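PDB 3M4A: putative Type I topoisomerase from Deinococcus radiodurans, which probably relaxes DNA as a type IB topoisomerase, through ATP-independent breakage of a single strand followed by passage and rejoining. Local coordinates for residues S153-R158 with F169-K174. Residues are numbered along the deposited sequence; the frame is centred on the assembly and turned at random.
Sequences STLRQR and FRFKGK
One face of the Phe171 ring is covered by Leu155, whose CD2 methyl stands 4.0 Å from the ring centroid and 16° off the normal, a CH-pi contact. The methyl is displaced toward the root of the ring, with CD2 3.8 Å from Phe171 CG. The Phe169 ring takes the other branch: Leu155 CD1 reaches it obliquely, 3.6 Å from Phe169 CD1, while Phe136 packs against this ring edge-to-face and Met192 of helix 186-196 also touches it. Leu155 thus forks onto two aromatics of one strand, each side chain crossing it at about a right angle. The fork is aimed by a first torsion of -69°, which sets CG opposite the carbonyl carbon. An alanine here would remove both methyls and would probably leave a gap beside both rings, with one face of Phe171 stripped of its CH-pi partner. Away from these apolar groups, a water accepts from Lys172 N at 3.1 Å and, weakly, from Arg158 NH2. The three touching residues are buried, and they join the loop after helix 141-147 to the central strand of the three-stranded antiparallel sheet in the catalytic core of this type IB topoisomerase.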
# COMPACT_ATOMS: atom_id res chain seq x y z
N SER A 153 13.61 -1.53 -0.02
CA SER A 153 14.54 -0.76 0.82
C SER A 153 16.00 -1.15 0.61
O SER A 153 16.90 -0.45 1.07
CB SER A 153 14.16 -0.84 2.29
OG SER A 153 14.39 -2.13 2.84
N THR A 154 16.23 -2.26 -0.08
CA THR A 154 17.57 -2.76 -0.37
C THR A 154 17.93 -2.69 -1.86
O THR A 154 18.95 -3.23 -2.28
CB THR A 154 17.72 -4.20 0.21
OG1 THR A 154 16.70 -5.06 -0.31
CG2 THR A 154 17.57 -4.14 1.73
N LEU A 155 17.14 -1.96 -2.65
CA LEU A 155 17.45 -1.81 -4.06
C LEU A 155 18.71 -1.00 -4.25
O LEU A 155 19.01 -0.09 -3.48
CB LEU A 155 16.33 -1.13 -4.87
CG LEU A 155 15.02 -1.88 -5.08
CD1 LEU A 155 14.14 -1.09 -6.05
CD2 LEU A 155 15.28 -3.29 -5.60
N ARG A 156 19.44 -1.38 -5.29
CA ARG A 156 20.61 -0.69 -5.73
C ARG A 156 20.25 0.15 -6.95
O ARG A 156 19.26 -0.12 -7.65
CB ARG A 156 21.71 -1.71 -6.08
CG ARG A 156 22.23 -2.45 -4.86
CD ARG A 156 23.09 -3.63 -5.26
NE ARG A 156 23.75 -4.20 -4.09
CZ ARG A 156 24.93 -3.79 -3.59
NH1 ARG A 156 25.62 -2.80 -4.16
NH2 ARG A 156 25.41 -4.38 -2.51
N GLN A 157 21.05 1.17 -7.22
CA GLN A 157 20.84 1.96 -8.43
C GLN A 157 20.83 1.12 -9.70
O GLN A 157 20.11 1.45 -10.65
CB GLN A 157 21.89 3.08 -8.56
CG GLN A 157 21.70 4.17 -7.54
CD GLN A 157 22.57 5.40 -7.79
OE1 GLN A 157 23.12 5.58 -8.88
NE2 GLN A 157 22.71 6.23 -6.77
N ARG A 158 21.58 0.00 -9.72
CA ARG A 158 21.67 -0.86 -10.90
C ARG A 158 20.37 -1.57 -11.24
O ARG A 158 20.24 -2.16 -12.31
CB ARG A 158 22.80 -1.89 -10.74
CG ARG A 158 22.47 -3.08 -9.88
CD ARG A 158 23.59 -4.11 -9.95
NE ARG A 158 23.43 -5.17 -8.96
CZ ARG A 158 22.75 -6.29 -9.15
NH1 ARG A 158 22.13 -6.51 -10.30
NH2 ARG A 158 22.68 -7.19 -8.18
N PHE A 169 11.93 -1.33 -13.00
CA PHE A 169 12.78 -2.02 -12.04
C PHE A 169 12.99 -3.45 -12.51
O PHE A 169 12.05 -4.10 -12.92
CB PHE A 169 12.09 -2.06 -10.68
CG PHE A 169 11.81 -0.72 -10.10
CD1 PHE A 169 12.73 -0.10 -9.26
CD2 PHE A 169 10.62 -0.07 -10.36
CE1 PHE A 169 12.47 1.14 -8.71
CE2 PHE A 169 10.35 1.18 -9.80
CZ PHE A 169 11.27 1.77 -8.97
N ARG A 170 14.23 -3.94 -12.43
CA ARG A 170 14.56 -5.34 -12.76
C ARG A 170 15.55 -5.81 -11.69
O ARG A 170 16.61 -5.25 -11.57
CB ARG A 170 15.18 -5.43 -14.16
CG ARG A 170 14.24 -5.05 -15.30
CD ARG A 170 14.79 -5.42 -16.70
NE ARG A 170 13.94 -4.81 -17.74
CZ ARG A 170 12.89 -5.38 -18.34
NH1 ARG A 170 12.54 -6.64 -18.09
NH2 ARG A 170 12.19 -4.68 -19.22
N PHE A 171 15.14 -6.77 -10.87
CA PHE A 171 15.98 -7.20 -9.75
C PHE A 171 15.65 -8.63 -9.33
O PHE A 171 14.56 -9.13 -9.62
CB PHE A 171 15.83 -6.25 -8.55
CG PHE A 171 14.45 -6.19 -7.98
CD1 PHE A 171 14.11 -6.93 -6.85
CD2 PHE A 171 13.50 -5.35 -8.53
CE1 PHE A 171 12.84 -6.87 -6.32
CE2 PHE A 171 12.22 -5.28 -8.01
CZ PHE A 171 11.89 -6.04 -6.89
N LYS A 172 16.60 -9.27 -8.66
CA LYS A 172 16.38 -10.58 -8.04
C LYS A 172 15.62 -10.36 -6.74
O LYS A 172 16.16 -9.77 -5.80
CB LYS A 172 17.71 -11.29 -7.76
CG LYS A 172 17.55 -12.68 -7.15
CD LYS A 172 18.88 -13.38 -6.86
CE LYS A 172 19.75 -13.51 -8.11
NZ LYS A 172 20.59 -14.74 -8.12
N GLY A 173 14.37 -10.81 -6.69
CA GLY A 173 13.55 -10.66 -5.50
C GLY A 173 13.58 -11.90 -4.61
O GLY A 173 14.41 -12.80 -4.80
N LYS A 174 12.66 -11.93 -3.65
CA LYS A 174 12.60 -13.01 -2.67
C LYS A 174 12.53 -14.38 -3.33
O LYS A 174 11.82 -14.58 -4.32
CB LYS A 174 11.42 -12.83 -1.71
CG LYS A 174 11.60 -13.59 -0.39
CD LYS A 174 10.45 -13.34 0.56
CE LYS A 174 10.69 -14.04 1.90
NZ LYS A 174 9.40 -14.19 2.66
O HOH W 1 19.54 -8.36 -8.82